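Local coordinates for sulfur oxidation protein soxB (Thermus thermophilus, PDB 2WDD) that hydrolyses a sulfur-sulfur bond in the Sox sulfur-oxidation pathway, probably releasing sulfate from a cysteine S-thiosulfonate with the help of a manganese pair, at residues A[39-44]-A[102-107]; A[131-136]-A[146-151]; A[150-155]-A[178-183]. All blocks are in the same frame, centred on the assembly; numbering follows the deposited sequence.

Interaction 1. Residues A[39-44]-A[102-107]; sequences GQAFPH and GGMGAL
Ala41 O takes two hydrogen bonds and a CA-H...O contact. The backbone N of Met104 donates to it over 2.9 Å along a nearly straight N-H...O line (165°), approaching from well above the carbonyl plane. Water 2 gives it a second bond of 2.8 Å and takes the N-H of Gly105 in turn, while Gly103 CA makes the CA-H...O contact at 3.5 Å. One carbonyl thus meets the first turn of helix 104-120 both directly and through a solvent molecule. One residue before Ala41, Gln40 O is linked to Gly103 N by water 1 alone, which donates to Gln40 O and accepts from Gly103 N at 2.7 Å.

Gly103 is the N-cap of that helix, and the loop 39-44 lies across this end just after His38, a manganese ligand of the 5'-nucleotidase-type metallohydrolase fold. The fit around the cap leaves no room for a CB: Pro43 CD packs 3.8 Å from Gly103 CA, and a CB there would run into that ring.

Beside the polar bonds runs the side chain of Met104. With CG anti to its carbonyl carbon (chi1 -74°) and the chain extended beyond, it lies alongside the loop, Met104 SD 3.8 Å from Ala41 CB. An alanine here would remove the thioether and is likely to open a gap beside Ala41 and Gly39, reaching toward Val148 and Trp151 of helix 146-155. Ala41 also packs against Leu349 of helix 343-353. Phe42 leans on that helix too and sets its ring edge-to-face with Phe361.

Interaction 2. Residues A[131-136]-A[146-151]; sequences GDTWTN and EAVVRW. With MN (manganese (II) ion), chain G; MN (manganese (II) ion), chain H.
Val149 CG2 sits over one face of the Trp134 indole, 3.6 Å from the centroid of the five-membered ring and only 21° off its normal, a clear CH-pi contact. Its nearest ring atoms are CE2 and NE1, so the methyl lies toward the rim and not over the middle of the double ring. Val149 CG1 stands anti to the backbone N (chi1 176°), which leaves CG2 anti to the carbonyl carbon and turned to the indole. Val148, one residue earlier on helix 146-155, spreads its two methyls over the loop: CG1 meets Thr133 O at 3.4 Å and Thr133 CG2 at 3.8 Å, while CG2 lies 3.7 Å from Trp134 O. Thr133 CG2 also points at the edge of the Trp151 ring, more loosely.

Polar groups of the next shell fix these apolar ones. Trp134 NE1 is hydrogen-bonded to Gln152 of the same helix, and Thr133 OG1 to Asp129 OD2, which holds the methyl of Thr133 turned to Val148. Trp134 O takes a bond from Ser140 OG, and Trp151 NE1 is paired with Thr108. On the outer side of the helix Arg150 grips Glu146 OE2 side-on, with NE at 2.8 Å and NH2 both aimed at the one oxygen.

Just before Thr133 comes Asp132, whose OD2 lies 2.2 Å from each manganese ion, while its OD1 is held by Trp164 N. Water 3 joins the same two ions. Asp36, His38 and His288 complete one metal's protein ligands, and His163, His263 and His286 the other's. An aspartate on the loop after a strand, bridging two metal ions ringed by histidines and a second aspartate, is characteristic of the dinuclear metallophosphoesterase-type site of the 5'-nucleotidase family.

Interaction 3. Residues A[150-155]-A[178-183]; sequences RWQNLV and GLFRGE
Asn153 supplies both direct hydrogen bonds of the contact from one amide. Its OD1 accepts from Arg181 N at 2.9 Å, nearly straight (164°), with the donor tilted moderately from the carbonyl plane. Its ND2 donates to Leu179 O, also at 2.9 Å, with the oxygen close to the amide plane but ND2 itself above the plane of that carbonyl. A longer polar link runs through water 4, which donates to Asn153 O and accepts from Arg181 NE at 3.1 Å.

Van der Waals contacts flank this amide. The Arg150 guanidinium, tied to Glu146, lays a face on the Leu179 methyls, the nearest pair being Arg150 NH1 and Leu179 CD1 at 3.8 Å; the two side chains cross at about a right angle. The Gln152 amide meets the Phe180 ring obliquely, the planes 26° apart, with Gln152 OE1 3.5 Å from Phe180 CD1. This is packing, since the amide's polar ends are bonded to Trp134 NE1 and Asp129. Phe180 swings its ring back toward the helix because chi1 (-177°) places CG opposite the backbone N. The aliphatic part of Arg181 crosses the Asn153 side chain at about a right angle, Arg181 CB 3.5 Å from Asn153 OD1.

The Asn153 amide bonds as a peptide group would, offering an acceptor to Arg181 N and a donor to Leu179 O just where helix 170-179 ends, so its two ends are told apart and its rotation is fixed.

The three contacts follow one another along the chain, and helix 146-155 joins them. Interaction 1 closes before interaction 2 opens, and interaction 3 begins on Arg150 and Trp151, where interaction 2 ends. The centre of interaction 2 lies about 12 Å from that of interaction 1 and about 9 Å from that of interaction 3, while the centres of the first and last contacts are about 16 Å apart. Met104 and Leu107 of helix 104-120 pack on Trp151; Leu179, at the end of helix 170-179, and Phe180 just after it pack on the same helix in interaction 3. Helix 146-155 is thus wedged between neighbouring helices and the loops after strands 29-34 and 124-129, which carry His38 and Asp132 to the manganese pair.

Interaction 1. Residues A[39-44]-A[102-107]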
ATOM      1  N   GLY A  39      -9.418  -2.080   0.925  1.00 10.35           N
ATOM      2  CA  GLY A  39     -10.856  -2.140   0.728  1.00 10.31           C
ATOM      3  C   GLY A  39     -11.392  -2.008  -0.683  1.00 12.77           C
ATOM      4  O   GLY A  39     -12.582  -1.728  -0.874  1.00 13.00           O
ATOM      5  N   GLN A  40     -10.532  -2.214  -1.679  1.00  9.33           N
ATOM      6  CA  GLN A  40     -10.930  -2.043  -3.072  1.00  9.81           C
ATOM      7  C   GLN A  40     -11.873  -3.130  -3.541  1.00 13.18           C
ATOM      8  O   GLN A  40     -11.464  -4.224  -3.920  1.00 13.46           O
ATOM      9  CB  GLN A  40      -9.706  -1.877  -3.964  1.00 11.15           C
ATOM     10  CG  GLN A  40      -8.929  -0.595  -3.630  1.00 11.42           C
ATOM     11  CD  GLN A  40      -9.794   0.635  -3.825  1.00 12.88           C
ATOM     12  OE1 GLN A  40     -10.243   0.906  -4.939  1.00 11.99           O
ATOM     13  NE2 GLN A  40     -10.098   1.342  -2.729  1.00 12.86           N
ATOM     14  N   ALA A  41     -13.160  -2.815  -3.481  1.00 11.33           N
ATOM     15  CA  ALA A  41     -14.197  -3.795  -3.756  1.00 10.46           C
ATOM     16  C   ALA A  41     -14.459  -4.103  -5.217  1.00 12.65           C
ATOM     17  O   ALA A  41     -14.965  -5.180  -5.556  1.00 12.14           O
ATOM     18  CB  ALA A  41     -15.487  -3.369  -3.072  1.00 11.67           C
ATOM     19  N   PHE A  42     -14.117  -3.161  -6.083  1.00 10.03           N
ATOM     20  CA  PHE A  42     -14.427  -3.297  -7.490  1.00 10.58           C
ATOM     21  C   PHE A  42     -13.227  -3.274  -8.398  1.00 14.28           C
ATOM     22  O   PHE A  42     -12.203  -2.672  -8.075  1.00 13.29           O
ATOM     23  CB  PHE A  42     -15.369  -2.163  -7.888  1.00 12.86           C
ATOM     24  CG  PHE A  42     -16.628  -2.129  -7.074  1.00 14.63           C
ATOM     25  CD1 PHE A  42     -16.782  -1.221  -6.034  1.00 18.23           C
ATOM     26  CD2 PHE A  42     -17.591  -3.109  -7.252  1.00 17.28           C
ATOM     27  CE1 PHE A  42     -17.924  -1.238  -5.249  1.00 19.58           C
ATOM     28  CE2 PHE A  42     -18.738  -3.127  -6.470  1.00 20.51           C
ATOM     29  CZ  PHE A  42     -18.901  -2.195  -5.471  1.00 18.36           C
ATOM     30  N   PRO A  43     -13.368  -3.874  -9.591  1.00 11.01           N
ATOM     31  CA  PRO A  43     -12.282  -3.824 -10.568  1.00 10.32           C
ATOM     32  C   PRO A  43     -11.941  -2.355 -10.806  1.00 13.35           C
ATOM     33  O   PRO A  43     -12.830  -1.496 -10.860  1.00 12.35           O
ATOM     34  CB  PRO A  43     -12.927  -4.398 -11.830  1.00 11.77           C
ATOM     35  CG  PRO A  43     -13.979  -5.338 -11.312  1.00 15.84           C
ATOM     36  CD  PRO A  43     -14.518  -4.670 -10.072  1.00 11.91           C
ATOM     37  N   HIS A  44     -10.655  -2.052 -10.888  1.00 10.05           N
ATOM     38  CA  HIS A  44     -10.215  -0.683 -11.096  1.00  9.16           C
ATOM     39  C   HIS A  44      -8.836  -0.720 -11.743  1.00 12.47           C
ATOM     40  O   HIS A  44      -8.365  -1.790 -12.130  1.00 12.49           O
ATOM     41  CB  HIS A  44     -10.209   0.100  -9.763  1.00  8.85           C
ATOM     42  CG  HIS A  44      -9.208  -0.390  -8.763  1.00 10.30           C
ATOM     43  ND1 HIS A  44      -8.222   0.423  -8.243  1.00 11.72           N
ATOM     44  CD2 HIS A  44      -9.048  -1.597  -8.172  1.00 11.79           C
ATOM     45  CE1 HIS A  44      -7.485  -0.270  -7.392  1.00 10.90           C
ATOM     46  NE2 HIS A  44      -7.945  -1.508  -7.353  1.00 11.62           N
ATOM     47  N   GLY A 102      -8.082  -6.345 -10.053  1.00 11.61           N
ATOM     48  CA  GLY A 102      -8.756  -6.446  -8.777  1.00 11.90           C
ATOM     49  C   GLY A 102     -10.255  -6.620  -8.808  1.00 15.96           C
ATOM     50  O   GLY A 102     -10.834  -7.150  -9.768  1.00 15.85           O
ATOM     51  N   GLY A 103     -10.876  -6.167  -7.725  1.00 13.06           N
ATOM     52  CA  GLY A 103     -12.290  -6.355  -7.452  1.00 13.00           C
ATOM     53  C   GLY A 103     -12.356  -7.564  -6.528  1.00 15.46           C
ATOM     54  O   GLY A 103     -11.630  -8.548  -6.719  1.00 14.23           O
ATOM     55  N   MET A 104     -13.189  -7.498  -5.497  1.00 12.39           N
ATOM     56  CA  MET A 104     -13.290  -8.620  -4.571  1.00 11.81           C
ATOM     57  C   MET A 104     -13.898  -9.838  -5.264  1.00 15.80           C
ATOM     58  O   MET A 104     -13.557 -10.980  -4.943  1.00 16.18           O
ATOM     59  CB  MET A 104     -14.116  -8.230  -3.347  1.00 13.07           C
ATOM     60  CG  MET A 104     -13.359  -7.320  -2.394  1.00 14.53           C
ATOM     61  SD  MET A 104     -14.454  -6.498  -1.234  1.00 16.94           S
ATOM     62  CE  MET A 104     -13.274  -5.722  -0.153  1.00 14.95           C
ATOM     63  N   GLY A 105     -14.771  -9.597  -6.237  1.00 14.21           N
ATOM     64  CA  GLY A 105     -15.381 -10.690  -6.974  1.00 14.38           C
ATOM     65  C   GLY A 105     -14.334 -11.517  -7.691  1.00 16.19           C
ATOM     66  O   GLY A 105     -14.213 -12.728  -7.479  1.00 15.69           O
ATOM     67  N   ALA A 106     -13.545 -10.851  -8.527  1.00 13.19           N
ATOM     68  CA  ALA A 106     -12.502 -11.535  -9.286  1.00 13.03           C
ATOM     69  C   ALA A 106     -11.409 -12.142  -8.404  1.00 15.45           C
ATOM     70  O   ALA A 106     -10.935 -13.246  -8.671  1.00 14.82           O
ATOM     71  CB  ALA A 106     -11.905 -10.609 -10.321  1.00 13.63           C
ATOM     72  N   LEU A 107     -11.008 -11.431  -7.351  1.00 13.37           N
ATOM     73  CA  LEU A 107      -9.980 -11.959  -6.452  1.00 12.25           C
ATOM     74  C   LEU A 107     -10.496 -13.240  -5.796  1.00 14.85           C
ATOM     75  O   LEU A 107      -9.767 -14.221  -5.658  1.00 12.69           O
ATOM     76  CB  LEU A 107      -9.566 -10.909  -5.407  1.00 11.44           C
ATOM     77  CG  LEU A 107      -8.572 -11.325  -4.313  1.00 14.02           C
ATOM     78  CD1 LEU A 107      -7.263 -11.861  -4.900  1.00 13.05           C
ATOM     79  CD2 LEU A 107      -8.300 -10.184  -3.339  1.00 14.58           C
TER
HETATM   80  O   HOH W   1      -9.467  -4.906  -5.751  1.00 14.37           O
HETATM   81  O   HOH W   2     -15.870  -7.077  -7.364  1.00 17.75           O

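Interaction 2. Residues A[131-136]-A[146-151]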
ATOM      1  N   GLY A 131      -2.721  -7.649   5.372  1.00 10.35           N
ATOM      2  CA  GLY A 131      -3.150  -6.447   6.082  1.00  9.91           C
ATOM      3  C   GLY A 131      -3.360  -5.236   5.184  1.00 11.75           C
ATOM      4  O   GLY A 131      -3.123  -5.294   3.979  1.00 10.43           O
ATOM      5  N   ASP A 132      -3.796  -4.130   5.783  1.00  9.17           N
ATOM      6  CA  ASP A 132      -4.220  -2.935   5.037  1.00  8.42           C
ATOM      7  C   ASP A 132      -5.353  -3.387   4.140  1.00 11.66           C
ATOM      8  O   ASP A 132      -5.388  -3.095   2.946  1.00 12.12           O
ATOM      9  CB  ASP A 132      -3.092  -2.313   4.215  1.00 10.01           C
ATOM     10  CG  ASP A 132      -2.243  -1.364   5.033  1.00 10.01           C
ATOM     11  OD1 ASP A 132      -2.530  -1.196   6.236  1.00 10.66           O
ATOM     12  OD2 ASP A 132      -1.294  -0.783   4.481  1.00  9.51           O
ATOM     13  N   THR A 133      -6.271  -4.142   4.733  1.00  9.74           N
ATOM     14  CA  THR A 133      -7.380  -4.713   4.002  1.00  9.35           C
ATOM     15  C   THR A 133      -8.690  -3.974   4.252  1.00 10.88           C
ATOM     16  O   THR A 133      -9.461  -3.736   3.328  1.00  9.70           O
ATOM     17  CB  THR A 133      -7.566  -6.189   4.422  1.00 14.62           C
ATOM     18  OG1 THR A 133      -6.309  -6.868   4.338  1.00 17.92           O
ATOM     19  CG2 THR A 133      -8.610  -6.888   3.546  1.00 13.34           C
ATOM     20  N   TRP A 134      -8.964  -3.702   5.521  1.00 10.94           N
ATOM     21  CA  TRP A 134     -10.270  -3.208   5.945  1.00 10.63           C
ATOM     22  C   TRP A 134     -10.654  -1.784   5.635  1.00 13.48           C
ATOM     23  O   TRP A 134     -11.830  -1.416   5.782  1.00 13.02           O
ATOM     24  CB  TRP A 134     -10.422  -3.378   7.458  1.00  9.68           C
ATOM     25  CG  TRP A 134     -10.367  -4.792   7.962  1.00 10.72           C
ATOM     26  CD1 TRP A 134     -10.417  -5.951   7.225  1.00 13.27           C
ATOM     27  CD2 TRP A 134     -10.360  -5.186   9.333  1.00 10.77           C
ATOM     28  NE1 TRP A 134     -10.400  -7.044   8.064  1.00 12.94           N
ATOM     29  CE2 TRP A 134     -10.370  -6.601   9.364  1.00 13.96           C
ATOM     30  CE3 TRP A 134     -10.288  -4.485  10.539  1.00 11.93           C
ATOM     31  CZ2 TRP A 134     -10.300  -7.317  10.559  1.00 13.39           C
ATOM     32  CZ3 TRP A 134     -10.242  -5.196  11.727  1.00 13.44           C
ATOM     33  CH2 TRP A 134     -10.254  -6.601  11.725  1.00 14.08           C
ATOM     34  N   THR A 135      -9.659  -0.970   5.302  1.00  9.20           N
ATOM     35  CA  THR A 135      -9.850   0.462   5.185  1.00  8.68           C
ATOM     36  C   THR A 135      -9.638   1.045   3.806  1.00 11.92           C
ATOM     37  O   THR A 135      -9.184   0.360   2.880  1.00 12.13           O
ATOM     38  CB  THR A 135      -8.887   1.153   6.181  1.00 11.63           C
ATOM     39  OG1 THR A 135      -7.550   0.674   5.953  1.00 10.61           O
ATOM     40  CG2 THR A 135      -9.279   0.815   7.620  1.00 12.04           C
ATOM     41  N   ASN A 136      -9.943   2.339   3.704  1.00  9.86           N
ATOM     42  CA  ASN A 136      -9.627   3.149   2.522  1.00  9.04           C
ATOM     43  C   ASN A 136     -10.398   2.883   1.236  1.00 12.84           C
ATOM     44  O   ASN A 136      -9.822   2.830   0.150  1.00 11.78           O
ATOM     45  CB  ASN A 136      -8.121   3.151   2.279  1.00  9.84           C
ATOM     46  CG  ASN A 136      -7.338   3.262   3.569  1.00 13.13           C
ATOM     47  OD1 ASN A 136      -6.569   2.371   3.922  1.00  9.83           O
ATOM     48  ND2 ASN A 136      -7.559   4.349   4.300  1.00 10.49           N
ATOM     49  N   GLU A 146     -16.843  -3.164   8.220  1.00 13.77           N
ATOM     50  CA  GLU A 146     -17.600  -4.408   8.314  1.00 13.71           C
ATOM     51  C   GLU A 146     -17.774  -5.202   7.024  1.00 16.72           C
ATOM     52  O   GLU A 146     -17.634  -6.429   7.022  1.00 17.23           O
ATOM     53  CB  GLU A 146     -18.950  -4.186   8.997  1.00 15.10           C
ATOM     54  CG  GLU A 146     -19.761  -5.476   9.116  1.00 22.42           C
ATOM     55  CD  GLU A 146     -21.113  -5.269   9.778  1.00 39.32           C
ATOM     56  OE1 GLU A 146     -21.356  -4.176  10.328  1.00 35.35           O
ATOM     57  OE2 GLU A 146     -21.935  -6.205   9.742  1.00 32.53           O
ATOM     58  N   ALA A 147     -18.096  -4.517   5.933  1.00 13.59           N
ATOM     59  CA  ALA A 147     -18.319  -5.194   4.661  1.00 12.95           C
ATOM     60  C   ALA A 147     -17.056  -5.908   4.158  1.00 16.04           C
ATOM     61  O   ALA A 147     -17.130  -6.963   3.527  1.00 15.31           O
ATOM     62  CB  ALA A 147     -18.843  -4.217   3.620  1.00 14.21           C
ATOM     63  N   VAL A 148     -15.893  -5.320   4.422  1.00 12.87           N
ATOM     64  CA  VAL A 148     -14.648  -5.956   4.009  1.00 12.25           C
ATOM     65  C   VAL A 148     -14.423  -7.263   4.775  1.00 14.35           C
ATOM     66  O   VAL A 148     -13.981  -8.257   4.192  1.00 14.39           O
ATOM     67  CB  VAL A 148     -13.448  -5.017   4.181  1.00 13.92           C
ATOM     68  CG1 VAL A 148     -12.176  -5.681   3.630  1.00 12.62           C
ATOM     69  CG2 VAL A 148     -13.713  -3.679   3.516  1.00 13.67           C
ATOM     70  N   VAL A 149     -14.706  -7.252   6.076  1.00 12.04           N
ATOM     71  CA  VAL A 149     -14.543  -8.447   6.909  1.00 12.41           C
ATOM     72  C   VAL A 149     -15.510  -9.521   6.428  1.00 16.17           C
ATOM     73  O   VAL A 149     -15.150 -10.697   6.319  1.00 15.30           O
ATOM     74  CB  VAL A 149     -14.771  -8.141   8.404  1.00 15.51           C
ATOM     75  CG1 VAL A 149     -14.680  -9.431   9.223  1.00 15.45           C
ATOM     76  CG2 VAL A 149     -13.764  -7.104   8.906  1.00 15.12           C
ATOM     77  N   ARG A 150     -16.739  -9.120   6.134  1.00 14.64           N
ATOM     78  CA  ARG A 150     -17.716 -10.085   5.641  1.00 15.40           C
ATOM     79  C   ARG A 150     -17.237 -10.703   4.338  1.00 18.84           C
ATOM     80  O   ARG A 150     -17.440 -11.891   4.096  1.00 18.77           O
ATOM     81  CB  ARG A 150     -19.107  -9.460   5.490  1.00 15.38           C
ATOM     82  CG  ARG A 150     -19.741  -9.129   6.835  1.00 22.22           C
ATOM     83  CD  ARG A 150     -21.225  -8.790   6.742  1.00 28.11           C
ATOM     84  NE  ARG A 150     -21.781  -8.494   8.065  1.00 35.33           N
ATOM     85  CZ  ARG A 150     -22.136  -9.417   8.958  1.00 46.62           C
ATOM     86  NH1 ARG A 150     -22.030 -10.705   8.666  1.00 31.52           N
ATOM     87  NH2 ARG A 150     -22.605  -9.052  10.145  1.00 33.78           N
ATOM     88  N   TRP A 151     -16.549  -9.912   3.518  1.00 15.31           N
ATOM     89  CA  TRP A 151     -15.993 -10.454   2.290  1.00 15.14           C
ATOM     90  C   TRP A 151     -14.868 -11.452   2.595  1.00 16.68           C
ATOM     91  O   TRP A 151     -14.811 -12.537   2.006  1.00 16.06           O
ATOM     92  CB  TRP A 151     -15.502  -9.352   1.349  1.00 14.29           C
ATOM     93  CG  TRP A 151     -14.607  -9.930   0.318  1.00 15.39           C
ATOM     94  CD1 TRP A 151     -14.977 -10.740  -0.722  1.00 18.31           C
ATOM     95  CD2 TRP A 151     -13.177  -9.902   0.314  1.00 15.00           C
ATOM     96  NE1 TRP A 151     -13.869 -11.168  -1.402  1.00 17.90           N
ATOM     97  CE2 TRP A 151     -12.747 -10.688  -0.773  1.00 18.42           C
ATOM     98  CE3 TRP A 151     -12.214  -9.288   1.123  1.00 15.65           C
ATOM     99  CZ2 TRP A 151     -11.397 -10.853  -1.091  1.00 17.51           C
ATOM    100  CZ3 TRP A 151     -10.876  -9.458   0.809  1.00 17.10           C
ATOM    101  CH2 TRP A 151     -10.481 -10.242  -0.282  1.00 17.71           C
TER
HETATM  102 MN    MN G1580      -0.838  -0.482   2.347  0.90  8.37          MN
HETATM  103 MN    MN H1581       0.738  -0.452   5.388  0.90  7.88          MN
HETATM  104  O   HOH W   3       0.887   0.102   3.353  0.75  7.96           O

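Interaction 3. Residues A[150-155]-A[178-183]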
ATOM      1  N   ARG A 150     -16.739  -9.120   6.134  1.00 14.64           N
ATOM      2  CA  ARG A 150     -17.716 -10.085   5.641  1.00 15.40           C
ATOM      3  C   ARG A 150     -17.237 -10.703   4.338  1.00 18.84           C
ATOM      4  O   ARG A 150     -17.440 -11.891   4.096  1.00 18.77           O
ATOM      5  CB  ARG A 150     -19.107  -9.460   5.490  1.00 15.38           C
ATOM      6  CG  ARG A 150     -19.741  -9.129   6.835  1.00 22.22           C
ATOM      7  CD  ARG A 150     -21.225  -8.790   6.742  1.00 28.11           C
ATOM      8  NE  ARG A 150     -21.781  -8.494   8.065  1.00 35.33           N
ATOM      9  CZ  ARG A 150     -22.136  -9.417   8.958  1.00 46.62           C
ATOM     10  NH1 ARG A 150     -22.030 -10.705   8.666  1.00 31.52           N
ATOM     11  NH2 ARG A 150     -22.605  -9.052  10.145  1.00 33.78           N
ATOM     12  N   TRP A 151     -16.549  -9.912   3.518  1.00 15.31           N
ATOM     13  CA  TRP A 151     -15.993 -10.454   2.290  1.00 15.14           C
ATOM     14  C   TRP A 151     -14.868 -11.452   2.595  1.00 16.68           C
ATOM     15  O   TRP A 151     -14.811 -12.537   2.006  1.00 16.06           O
ATOM     16  CB  TRP A 151     -15.502  -9.352   1.349  1.00 14.29           C
ATOM     17  CG  TRP A 151     -14.607  -9.930   0.318  1.00 15.39           C
ATOM     18  CD1 TRP A 151     -14.977 -10.740  -0.722  1.00 18.31           C
ATOM     19  CD2 TRP A 151     -13.177  -9.902   0.314  1.00 15.00           C
ATOM     20  NE1 TRP A 151     -13.869 -11.168  -1.402  1.00 17.90           N
ATOM     21  CE2 TRP A 151     -12.747 -10.688  -0.773  1.00 18.42           C
ATOM     22  CE3 TRP A 151     -12.214  -9.288   1.123  1.00 15.65           C
ATOM     23  CZ2 TRP A 151     -11.397 -10.853  -1.091  1.00 17.51           C
ATOM     24  CZ3 TRP A 151     -10.876  -9.458   0.809  1.00 17.10           C
ATOM     25  CH2 TRP A 151     -10.481 -10.242  -0.282  1.00 17.71           C
ATOM     26  N   GLN A 152     -13.985 -11.112   3.535  1.00 11.70           N
ATOM     27  CA  GLN A 152     -12.910 -12.040   3.888  1.00 11.75           C
ATOM     28  C   GLN A 152     -13.519 -13.383   4.291  1.00 16.29           C
ATOM     29  O   GLN A 152     -12.992 -14.450   3.961  1.00 16.81           O
ATOM     30  CB  GLN A 152     -12.076 -11.502   5.050  1.00 12.10           C
ATOM     31  CG  GLN A 152     -11.093 -10.391   4.701  1.00 11.91           C
ATOM     32  CD  GLN A 152     -10.426  -9.846   5.950  1.00 14.69           C
ATOM     33  OE1 GLN A 152     -11.103  -9.456   6.899  1.00 12.66           O
ATOM     34  NE2 GLN A 152      -9.100  -9.870   5.985  1.00 13.98           N
ATOM     35  N   ASN A 153     -14.650 -13.317   4.987  1.00 14.82           N
ATOM     36  CA  ASN A 153     -15.332 -14.525   5.440  1.00 15.00           C
ATOM     37  C   ASN A 153     -15.918 -15.334   4.282  1.00 19.70           C
ATOM     38  O   ASN A 153     -15.948 -16.567   4.336  1.00 20.12           O
ATOM     39  CB  ASN A 153     -16.420 -14.166   6.452  1.00 15.66           C
ATOM     40  CG  ASN A 153     -15.851 -13.789   7.804  1.00 19.31           C
ATOM     41  OD1 ASN A 153     -14.661 -13.976   8.062  1.00 17.46           O
ATOM     42  ND2 ASN A 153     -16.698 -13.248   8.675  1.00 17.21           N
ATOM     43  N   LEU A 154     -16.386 -14.653   3.238  1.00 16.40           N
ATOM     44  CA  LEU A 154     -16.915 -15.347   2.072  1.00 16.17           C
ATOM     45  C   LEU A 154     -15.784 -16.084   1.347  1.00 20.11           C
ATOM     46  O   LEU A 154     -15.940 -17.232   0.933  1.00 19.08           O
ATOM     47  CB  LEU A 154     -17.600 -14.375   1.112  1.00 16.27           C
ATOM     48  CG  LEU A 154     -18.937 -13.795   1.564  1.00 20.67           C
ATOM     49  CD1 LEU A 154     -19.393 -12.696   0.611  1.00 20.95           C
ATOM     50  CD2 LEU A 154     -19.978 -14.911   1.650  1.00 21.28           C
ATOM     51  N   VAL A 155     -14.635 -15.428   1.187  1.00 16.02           N
ATOM     52  CA  VAL A 155     -13.522 -16.098   0.523  1.00 15.39           C
ATOM     53  C   VAL A 155     -12.911 -17.182   1.413  1.00 18.29           C
ATOM     54  O   VAL A 155     -12.591 -18.273   0.939  1.00 18.79           O
ATOM     55  CB  VAL A 155     -12.464 -15.109  -0.012  0.65 19.59           C
ATOM     56  CG1 VAL A 155     -12.172 -14.027   1.002  0.65 19.34           C
ATOM     57  CG2 VAL A 155     -11.185 -15.852  -0.394  0.65 19.32           C
ATOM     58  N   GLY A 178     -14.118 -10.049  16.088  1.00 15.62           N
ATOM     59  CA  GLY A 178     -15.120 -11.002  16.533  1.00 15.26           C
ATOM     60  C   GLY A 178     -15.825 -11.592  15.326  1.00 19.72           C
ATOM     61  O   GLY A 178     -16.192 -12.771  15.313  1.00 20.94           O
ATOM     62  N   LEU A 179     -16.021 -10.766  14.304  1.00 16.02           N
ATOM     63  CA  LEU A 179     -16.687 -11.194  13.085  1.00 15.42           C
ATOM     64  C   LEU A 179     -15.758 -11.997  12.165  1.00 17.30           C
ATOM     65  O   LEU A 179     -16.183 -12.951  11.533  1.00 17.08           O
ATOM     66  CB  LEU A 179     -17.266  -9.983  12.339  1.00 15.36           C
ATOM     67  CG  LEU A 179     -17.947 -10.231  10.988  1.00 20.53           C
ATOM     68  CD1 LEU A 179     -19.227 -11.067  11.176  1.00 21.34           C
ATOM     69  CD2 LEU A 179     -18.269  -8.897  10.315  1.00 22.09           C
ATOM     70  N   PHE A 180     -14.501 -11.575  12.078  1.00 13.82           N
ATOM     71  CA  PHE A 180     -13.483 -12.241  11.258  1.00 12.74           C
ATOM     72  C   PHE A 180     -13.335 -13.723  11.630  1.00 16.44           C
ATOM     73  O   PHE A 180     -13.006 -14.050  12.764  1.00 16.23           O
ATOM     74  CB  PHE A 180     -12.158 -11.492  11.456  1.00 13.52           C
ATOM     75  CG  PHE A 180     -11.016 -12.009  10.616  1.00 12.80           C
ATOM     76  CD1 PHE A 180     -11.128 -12.093   9.242  1.00 14.66           C
ATOM     77  CD2 PHE A 180      -9.819 -12.389  11.218  1.00 13.42           C
ATOM     78  CE1 PHE A 180     -10.062 -12.548   8.473  1.00 15.22           C
ATOM     79  CE2 PHE A 180      -8.757 -12.848  10.459  1.00 16.01           C
ATOM     80  CZ  PHE A 180      -8.874 -12.922   9.090  1.00 13.46           C
ATOM     81  N   ARG A 181     -13.565 -14.616  10.667  1.00 14.69           N
ATOM     82  CA  ARG A 181     -13.493 -16.055  10.936  1.00 15.48           C
ATOM     83  C   ARG A 181     -12.084 -16.629  10.847  1.00 20.30           C
ATOM     84  O   ARG A 181     -11.824 -17.737  11.307  1.00 21.53           O
ATOM     85  CB  ARG A 181     -14.472 -16.827  10.057  1.00 16.40           C
ATOM     86  CG  ARG A 181     -15.934 -16.541  10.398  1.00 20.46           C
ATOM     87  CD  ARG A 181     -16.881 -17.096   9.346  1.00 30.49           C
ATOM     88  NE  ARG A 181     -16.644 -18.515   9.095  1.00 33.31           N
ATOM     89  CZ  ARG A 181     -17.151 -19.496   9.833  1.00 45.53           C
ATOM     90  NH1 ARG A 181     -17.931 -19.212  10.866  1.00 31.23           N
ATOM     91  NH2 ARG A 181     -16.880 -20.760   9.536  1.00 30.10           N
ATOM     92  N   GLY A 182     -11.163 -15.865  10.276  1.00 16.27           N
ATOM     93  CA  GLY A 182      -9.785 -16.297  10.208  1.00 15.37           C
ATOM     94  C   GLY A 182      -9.155 -16.054  11.563  1.00 16.12           C
ATOM     95  O   GLY A 182      -9.836 -15.621  12.509  1.00 16.32           O
ATOM     96  N   GLU A 183      -7.862 -16.337  11.669  1.00 12.68           N
ATOM     97  CA  GLU A 183      -7.124 -16.123  12.903  1.00 11.92           C
ATOM     98  C   GLU A 183      -6.124 -14.982  12.746  1.00 15.15           C
ATOM     99  O   GLU A 183      -5.170 -15.082  11.978  1.00 13.63           O
ATOM    100  CB  GLU A 183      -6.402 -17.393  13.369  1.00 13.49           C
ATOM    101  CG  GLU A 183      -5.614 -17.132  14.637  1.00 22.00           C
ATOM    102  CD  GLU A 183      -4.939 -18.355  15.198  1.00 31.69           C
ATOM    103  OE1 GLU A 183      -4.518 -18.288  16.365  1.00 23.61           O
ATOM    104  OE2 GLU A 183      -4.809 -19.363  14.477  1.00 22.28           O
TER
HETATM  105  O   HOH W   4     -14.976 -18.044   6.523  1.00 30.13           O